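Local coordinates for protein metallo-beta-lactamase (Simiduia agarivorans, PDB 6MFI) that probably hydrolyses the amide bond of beta-lactam antibiotics as a B3 metallo-beta-lactamase that holds two zinc ions in its active site, at residues 68-72 and 73-77; 136-139 and 140-143; 216-219 and 220-224; 252-256 and 257-261. All blocks are in the same frame, centred on the assembly; numbering follows the deposited sequence.

All four contacts are local: a hairpin, a helix end, a beta turn and a 3-10 turn leading into a helix, strung in series along the chain and none touching another. Contact 4 is part of the metal site itself, since H253 binds a zinc ion. Contact 3 flanks that site: the side chain of V217 lies about 6 Å from a bound zinc ion, and the nearest atoms of contacts 3 and 4 are about 8 Å apart. Contact 2 stays behind the first shell, with the V139 side chain about 10 Å from a zinc ion. Contact 1 is a sheet hairpin on the far side of the chain's centre from contact 3, their centres about 36 Å apart.

Contact 1 (68-72 and 73-77)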
# COMPACT_ATOMS: atom_id res chain seq x y z
N LEU A 68 -9.10 -2.20 -3.07
CA LEU A 68 -10.03 -1.88 -4.14
C LEU A 68 -11.08 -0.90 -3.63
O LEU A 68 -11.73 -1.16 -2.61
CB LEU A 68 -10.71 -3.14 -4.68
CG LEU A 68 -11.70 -2.96 -5.83
CD1 LEU A 68 -10.97 -2.66 -7.14
CD2 LEU A 68 -12.59 -4.19 -5.97
N ILE A 69 -11.22 0.23 -4.32
CA ILE A 69 -12.19 1.26 -3.97
C ILE A 69 -13.10 1.47 -5.17
O ILE A 69 -12.65 1.90 -6.23
CB ILE A 69 -11.49 2.57 -3.57
CG1 ILE A 69 -10.55 2.33 -2.40
CG2 ILE A 69 -12.52 3.63 -3.22
CD1 ILE A 69 -9.34 3.23 -2.39
N THR A 70 -14.39 1.16 -4.99
CA THR A 70 -15.35 1.15 -6.08
C THR A 70 -16.15 2.45 -6.11
O THR A 70 -16.48 3.02 -5.07
CB THR A 70 -16.31 -0.03 -5.94
OG1 THR A 70 -17.09 0.12 -4.75
CG2 THR A 70 -15.53 -1.34 -5.87
N GLY A 71 -16.46 2.91 -7.33
CA GLY A 71 -17.24 4.11 -7.52
C GLY A 71 -18.22 3.94 -8.67
O GLY A 71 -18.27 2.89 -9.32
N ASP A 72 -18.98 5.01 -8.93
CA ASP A 72 -19.99 4.98 -9.98
C ASP A 72 -19.40 5.13 -11.38
O ASP A 72 -20.11 4.87 -12.36
CB ASP A 72 -21.04 6.06 -9.75
CG ASP A 72 -20.43 7.39 -9.33
OD1 ASP A 72 -20.68 7.82 -8.19
OD2 ASP A 72 -19.71 8.00 -10.14
N ALA A 73 -18.15 5.55 -11.49
CA ALA A 73 -17.50 5.74 -12.79
C ALA A 73 -16.17 5.00 -12.84
O ALA A 73 -15.18 5.49 -13.37
CB ALA A 73 -17.29 7.23 -13.08
N GLY A 74 -16.15 3.79 -12.29
CA GLY A 74 -14.95 2.98 -12.26
C GLY A 74 -14.38 2.87 -10.86
O GLY A 74 -14.79 3.55 -9.92
N HIS A 75 -13.39 1.99 -10.74
CA HIS A 75 -12.76 1.70 -9.46
C HIS A 75 -11.29 2.11 -9.48
O HIS A 75 -10.67 2.26 -10.53
CB HIS A 75 -12.86 0.20 -9.11
CG HIS A 75 -14.20 -0.40 -9.41
ND1 HIS A 75 -15.38 0.31 -9.29
CD2 HIS A 75 -14.54 -1.64 -9.84
CE1 HIS A 75 -16.39 -0.47 -9.62
NE2 HIS A 75 -15.91 -1.66 -9.96
N VAL A 76 -10.75 2.30 -8.28
CA VAL A 76 -9.33 2.56 -8.07
C VAL A 76 -8.74 1.37 -7.32
O VAL A 76 -9.34 0.87 -6.36
CB VAL A 76 -9.08 3.87 -7.30
CG1 VAL A 76 -7.60 4.11 -7.11
CG2 VAL A 76 -9.72 5.04 -8.03
N LEU A 77 -7.58 0.90 -7.77
CA LEU A 77 -6.91 -0.25 -7.18
C LEU A 77 -5.50 0.15 -6.78
O LEU A 77 -4.72 0.60 -7.63
CB LEU A 77 -6.89 -1.43 -8.14
CG LEU A 77 -6.15 -2.68 -7.67
CD1 LEU A 77 -6.82 -3.28 -6.46
CD2 LEU A 77 -6.06 -3.70 -8.80
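The imidazole of H75 carries the methyl CG2 of T70 on one face, 3.8 Å from the ring centroid and only 9° off the ring normal, a clean CH-pi contact; the G71 backbone comes in at the ring edge. This is the hairpin of strands 67-71 and 74-78, neighbours in the seven-stranded mixed sheet of the metallo-beta-lactamase fold. The two side chains leave the sheet in the same direction, one next to the other. With OG1 of T70 at chi1 64°, CG2 falls opposite the carbonyl carbon and above the ring. The ring of F98 meets H75 as well, and F98 also touches L68 and T70. Further from the turn, L68 and L77 share this face of the sheet, and their CD1 atoms are 4.3 Å apart.

On the other face, I69 and V76 are a hydrogen-bonded antiparallel pair, with I69 N to V76 O and V76 N to I69 O both at 2.8 Å. Their side chains pack on L178 and L180 of strand 178-184, in the second sheet. Near the turn the grip is looser: G71 N makes a weak bond to G74 O and a second weak one, 3.4 Å long, to ND1 of H75.

Contact 2 (136-139 and 140-143); sequences AAAV and MRNG
M140 N reaches back to A136 O at 3.0 Å, the first of the i to i+4 backbone bonds here and a fairly straight one, 166° at the hydrogen. R141 N to A137 O follows at 2.9 Å, then N142 N to A138 O; in these two the donor is tilted about 30° from the carbonyl plane.

Side chains also come back over the preceding turn. The amide of N142 folds over A138 O, though its ND2 is badly angled for a hydrogen bond. M140 is modelled in two conformers, so the exact course of its side chain is uncertain. These contacts belong to the last turns of helix 134-142, in the alpha/beta framework of the metallo-beta-lactamase fold. At its C-terminal end G143 leaves helical angles with a positive phi, and its backbone is hydrogen-bonded to that of F158. One flank of the helix packs on strand 163-166, where A137 and M140 touch V163. V139 instead lies against E111 and F158.

R141 makes the solvent-side contact. Its chain runs straight through chi1 and chi2, then bends at chi3 (64°), laying the guanidinium face over CA of A138, with NH2 3.5 Å from CB of A138. A water links A137 O to the R141 guanidinium, donating to A137 O at 3.1 Å and weakly accepting from R141 NH1.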
# COMPACT_ATOMS: atom_id res chain seq x y z
N ALA A 136 9.03 6.42 -8.00
CA ALA A 136 8.42 5.12 -8.27
C ALA A 136 8.24 4.90 -9.77
O ALA A 136 8.43 3.78 -10.27
CB ALA A 136 7.09 5.00 -7.54
N ALA A 137 7.87 5.95 -10.50
CA ALA A 137 7.66 5.82 -11.94
C ALA A 137 8.92 5.37 -12.66
O ALA A 137 8.84 4.64 -13.65
CB ALA A 137 7.16 7.14 -12.52
N ALA A 138 10.09 5.79 -12.18
CA ALA A 138 11.34 5.34 -12.78
C ALA A 138 11.55 3.85 -12.56
O ALA A 138 12.07 3.15 -13.44
CB ALA A 138 12.52 6.14 -12.21
N VAL A 139 11.14 3.33 -11.40
CA VAL A 139 11.28 1.91 -11.13
C VAL A 139 10.31 1.11 -12.00
O VAL A 139 10.68 0.08 -12.58
CB VAL A 139 11.07 1.62 -9.63
CG1 VAL A 139 11.15 0.13 -9.36
CG2 VAL A 139 12.10 2.37 -8.81
N MET A 140 9.06 1.56 -12.11
CA MET A 140 8.08 0.86 -12.94
C MET A 140 8.48 0.91 -14.41
O MET A 140 8.24 -0.05 -15.15
CB MET A 140 6.69 1.48 -12.75
CG MET A 140 6.30 1.72 -11.31
SD MET A 140 6.30 0.20 -10.34
CE MET A 140 5.16 -0.80 -11.28
N ARG A 141 9.06 2.02 -14.85
CA ARG A 141 9.49 2.13 -16.23
C ARG A 141 10.68 1.23 -16.53
O ARG A 141 10.79 0.68 -17.63
CB ARG A 141 9.84 3.59 -16.55
CG ARG A 141 10.44 3.82 -17.92
CD ARG A 141 10.63 5.31 -18.18
NE ARG A 141 11.61 5.90 -17.27
CZ ARG A 141 11.30 6.75 -16.29
NH1 ARG A 141 10.04 7.11 -16.09
NH2 ARG A 141 12.26 7.24 -15.52
N ASN A 142 11.58 1.05 -15.56
CA ASN A 142 12.75 0.20 -15.72
C ASN A 142 12.58 -1.19 -15.14
O ASN A 142 13.42 -2.05 -15.38
CB ASN A 142 13.98 0.87 -15.08
CG ASN A 142 14.18 2.29 -15.56
OD1 ASN A 142 13.82 2.64 -16.69
ND2 ASN A 142 14.75 3.13 -14.70
N GLY A 143 11.51 -1.43 -14.38
CA GLY A 143 11.29 -2.73 -13.79
C GLY A 143 12.23 -3.10 -12.66
O GLY A 143 12.26 -4.27 -12.26
O HOH W 1 7.64 6.17 -16.04

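Contact 3 (216-219 and 220-224); sequences PVSA and EGYRF
A type II beta turn from A219 to Y222 reverses the loop between strand 206-210 and helix 228-242, beside the zinc site of this metallo-beta-lactamase. Across the turn, Y222 N bonds to A219 O at 3.2 Å. G221 supplies the positive phi of 103° at the third position that a type II turn needs. The same A219 O is gripped twice: the hydroxyl OG of S218 donates to it at 3.1 Å, and the two donors arrive from opposite faces of the carbonyl plane, each 38° out of it.

S218 also makes the side-chain contact across the turn. Its CB lies obliquely against the Y222 ring, 3.4 Å from CD2. Y222 has its CG anti to the backbone N (chi1 163°), which turns the ring back alongside S218; P150 touches both residues, and the ring of H227 lies almost parallel to that of Y222. Next comes F224: CE2 of Y222 sits 3.9 Å above the plane of the F224 ring, toward its rim, while CD1 of F224 meets the edge of the Y222 ring. V217 points away from the turn to rest on H188, a zinc ligand. R289 of helix 274-291 hydrogen-bonds to P216 O and weakly to OG of S218, and packs on F224. The F224 ring approaches the P216 backbone obliquely, CE1 lying 3.8 Å from the carbonyl carbon C of P216.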
# COMPACT_ATOMS: atom_id res chain seq x y z
N PRO A 216 12.39 0.95 8.40
CA PRO A 216 13.83 1.22 8.21
C PRO A 216 14.64 -0.03 7.89
O PRO A 216 15.67 -0.31 8.51
CB PRO A 216 14.24 1.83 9.56
CG PRO A 216 13.29 1.22 10.54
CD PRO A 216 11.99 1.05 9.81
N VAL A 217 14.16 -0.81 6.92
CA VAL A 217 14.84 -2.00 6.46
C VAL A 217 15.53 -1.67 5.14
O VAL A 217 15.13 -0.76 4.41
CB VAL A 217 13.86 -3.19 6.30
CG1 VAL A 217 13.00 -3.02 5.07
CG2 VAL A 217 14.61 -4.52 6.27
N SER A 218 16.59 -2.42 4.84
CA SER A 218 17.41 -2.14 3.67
C SER A 218 18.21 -3.39 3.33
O SER A 218 18.14 -4.40 4.03
CB SER A 218 18.33 -0.95 3.92
OG SER A 218 19.42 -1.32 4.74
N ALA A 219 18.96 -3.31 2.24
CA ALA A 219 19.91 -4.35 1.90
C ALA A 219 21.14 -4.25 2.80
O ALA A 219 21.47 -3.18 3.32
CB ALA A 219 20.32 -4.25 0.43
N GLU A 220 21.81 -5.38 2.98
CA GLU A 220 22.97 -5.43 3.87
C GLU A 220 24.12 -4.63 3.27
O GLU A 220 24.60 -4.95 2.18
CB GLU A 220 23.38 -6.87 4.12
CG GLU A 220 24.46 -7.03 5.17
CD GLU A 220 24.77 -8.48 5.49
OE1 GLU A 220 24.27 -9.36 4.76
OE2 GLU A 220 25.49 -8.73 6.47
N GLY A 221 24.54 -3.59 3.97
CA GLY A 221 25.59 -2.71 3.50
C GLY A 221 25.12 -1.37 2.97
O GLY A 221 25.94 -0.61 2.45
N TYR A 222 23.82 -1.06 3.10
CA TYR A 222 23.30 0.20 2.58
C TYR A 222 23.56 1.36 3.54
O TYR A 222 24.00 2.43 3.12
CB TYR A 222 21.80 0.07 2.30
CG TYR A 222 21.09 1.39 2.15
CD1 TYR A 222 21.33 2.21 1.06
CD2 TYR A 222 20.19 1.83 3.11
CE1 TYR A 222 20.68 3.43 0.92
CE2 TYR A 222 19.54 3.04 2.99
CZ TYR A 222 19.79 3.83 1.89
OH TYR A 222 19.14 5.04 1.77
N ARG A 223 23.31 1.14 4.84
CA ARG A 223 23.49 2.10 5.92
C ARG A 223 22.66 3.36 5.73
O ARG A 223 22.84 4.11 4.76
CB ARG A 223 24.97 2.47 6.13
CG ARG A 223 25.99 1.51 5.52
CD ARG A 223 25.99 0.13 6.18
NE ARG A 223 26.07 0.20 7.63
CZ ARG A 223 25.74 -0.80 8.44
NH1 ARG A 223 25.31 -1.94 7.94
NH2 ARG A 223 25.85 -0.65 9.76
N PHE A 224 21.76 3.63 6.68
CA PHE A 224 20.85 4.77 6.57
C PHE A 224 21.57 6.09 6.83
O PHE A 224 21.35 7.07 6.10
CB PHE A 224 19.68 4.60 7.54
CG PHE A 224 18.40 4.16 6.88
CD1 PHE A 224 18.14 2.82 6.66
CD2 PHE A 224 17.46 5.10 6.49
CE1 PHE A 224 16.97 2.42 6.06
CE2 PHE A 224 16.28 4.70 5.89
CZ PHE A 224 16.03 3.36 5.67

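Contact 4 (252-256 and 257-261). With ZN (zinc ion), chain B.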
# COMPACT_ATOMS: atom_id res chain seq x y z
N PRO A 252 0.33 -2.14 3.45
CA PRO A 252 0.64 -3.11 2.38
C PRO A 252 1.01 -4.48 2.92
O PRO A 252 0.68 -5.50 2.29
CB PRO A 252 1.81 -2.45 1.64
CG PRO A 252 1.67 -1.00 1.94
CD PRO A 252 1.15 -0.92 3.34
N HIS A 253 1.70 -4.54 4.05
CA HIS A 253 1.82 -5.78 4.80
C HIS A 253 0.76 -5.75 5.89
O HIS A 253 0.87 -4.95 6.83
CB HIS A 253 3.21 -5.92 5.41
CG HIS A 253 4.30 -6.02 4.39
ND1 HIS A 253 4.64 -7.20 3.78
CD2 HIS A 253 5.13 -5.08 3.88
CE1 HIS A 253 5.63 -6.99 2.93
NE2 HIS A 253 5.95 -5.71 2.97
N PRO A 254 -0.28 -6.58 5.81
CA PRO A 254 -1.41 -6.45 6.75
C PRO A 254 -1.01 -6.54 8.22
O PRO A 254 -1.61 -5.85 9.05
CB PRO A 254 -2.34 -7.60 6.35
CG PRO A 254 -2.01 -7.86 4.92
CD PRO A 254 -0.53 -7.62 4.80
N SER A 255 -0.02 -7.36 8.55
CA SER A 255 0.39 -7.49 9.94
C SER A 255 1.14 -6.27 10.46
O SER A 255 1.37 -6.18 11.67
CB SER A 255 1.25 -8.74 10.12
OG SER A 255 0.49 -9.92 9.90
N ALA A 256 1.51 -5.33 9.59
CA ALA A 256 2.16 -4.11 10.05
C ALA A 256 1.23 -3.27 10.91
O ALA A 256 1.69 -2.57 11.82
CB ALA A 256 2.68 -3.30 8.87
N SER A 257 -0.08 -3.32 10.63
CA SER A 257 -1.07 -2.61 11.43
C SER A 257 -1.94 -3.56 12.24
O SER A 257 -3.01 -3.17 12.72
CB SER A 257 -1.95 -1.74 10.53
OG SER A 257 -2.43 -2.47 9.41
N GLN A 258 -1.49 -4.81 12.41
CA GLN A 258 -2.23 -5.83 13.15
C GLN A 258 -3.64 -6.00 12.59
O GLN A 258 -4.62 -6.12 13.33
CB GLN A 258 -2.27 -5.51 14.64
CG GLN A 258 -0.90 -5.31 15.27
CD GLN A 258 -0.92 -5.38 16.78
OE1 GLN A 258 -1.74 -6.09 17.37
NE2 GLN A 258 -0.03 -4.64 17.42
N MET A 259 -3.74 -5.99 11.25
CA MET A 259 -5.04 -6.10 10.60
C MET A 259 -5.73 -7.41 10.95
O MET A 259 -6.95 -7.44 11.14
CB MET A 259 -4.88 -5.98 9.08
CG MET A 259 -6.16 -5.65 8.35
SD MET A 259 -5.90 -5.48 6.57
CE MET A 259 -6.04 -7.18 6.06
N ARG A 260 -4.97 -8.50 11.04
CA ARG A 260 -5.57 -9.78 11.38
C ARG A 260 -6.09 -9.79 12.81
O ARG A 260 -7.17 -10.32 13.08
CB ARG A 260 -4.57 -10.91 11.16
CG ARG A 260 -5.16 -12.30 11.33
CD ARG A 260 -4.09 -13.37 11.31
NE ARG A 260 -4.67 -14.71 11.37
CZ ARG A 260 -5.05 -15.31 12.50
NH1 ARG A 260 -4.90 -14.70 13.66
NH2 ARG A 260 -5.57 -16.53 12.46
N GLN A 261 -5.33 -9.22 13.74
CA GLN A 261 -5.78 -9.16 15.13
C GLN A 261 -7.00 -8.26 15.28
O GLN A 261 -7.94 -8.59 16.01
CB GLN A 261 -4.64 -8.70 16.04
CG GLN A 261 -3.41 -9.59 15.99
CD GLN A 261 -2.37 -9.10 15.01
OE1 GLN A 261 -2.58 -9.14 13.79
NE2 GLN A 261 -1.24 -8.63 15.53
ZN ZN B . 6.94 -5.06 1.24
O HOH W 2 -2.53 -9.06 9.29
O HOH W 3 8.82 -4.58 0.82
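The carbonyl oxygen of P254 gathers two backbone donors. Its firm bond is from M259 N at 3.1 Å, fairly straight at 162°, with the donor raised 36° out of the carbonyl plane; S257 N adds a weak one at 3.4 Å. A second weak backbone bond, Q258 N to S255 O, runs alongside. Together they carry the chain from the 3-10 turn 254-256 into helix 259-265, for which Q258 takes the N-cap position. S257, modelled in two conformers, has its OG hydrogen-bonded to T251 OG1.

The apolar part of the contact is M259 on P254. The M259 side chain leaves the helix trans to the main-chain nitrogen (chi1 -162°), and the bend at chi3 brings the methyl CE to 3.7 Å from CB of P254. S255 points its side chain away from 257-261: its OG bonds to D39 and W40, and a water donates to that OG at 3.2 Å while accepting from R260 N.

Just before the turn, the H253 ring leads away from 257-261, and NE2 binds a zinc ion at 2.1 Å. D114 and H115 are the other protein ligands, and a water 2.0 Å from the zinc lies in the plane of the H253 ring. The H115 ring meets that of H253 edge-to-face. The 3-10 turn thus follows directly from a metal ligand, as the link between strand 248-250 and helix 259-265; P254 and M259 pack on Y58 of strand 56-58, M259 also reaches L250, and R260 bonds to C37 O just beyond helix 30-36.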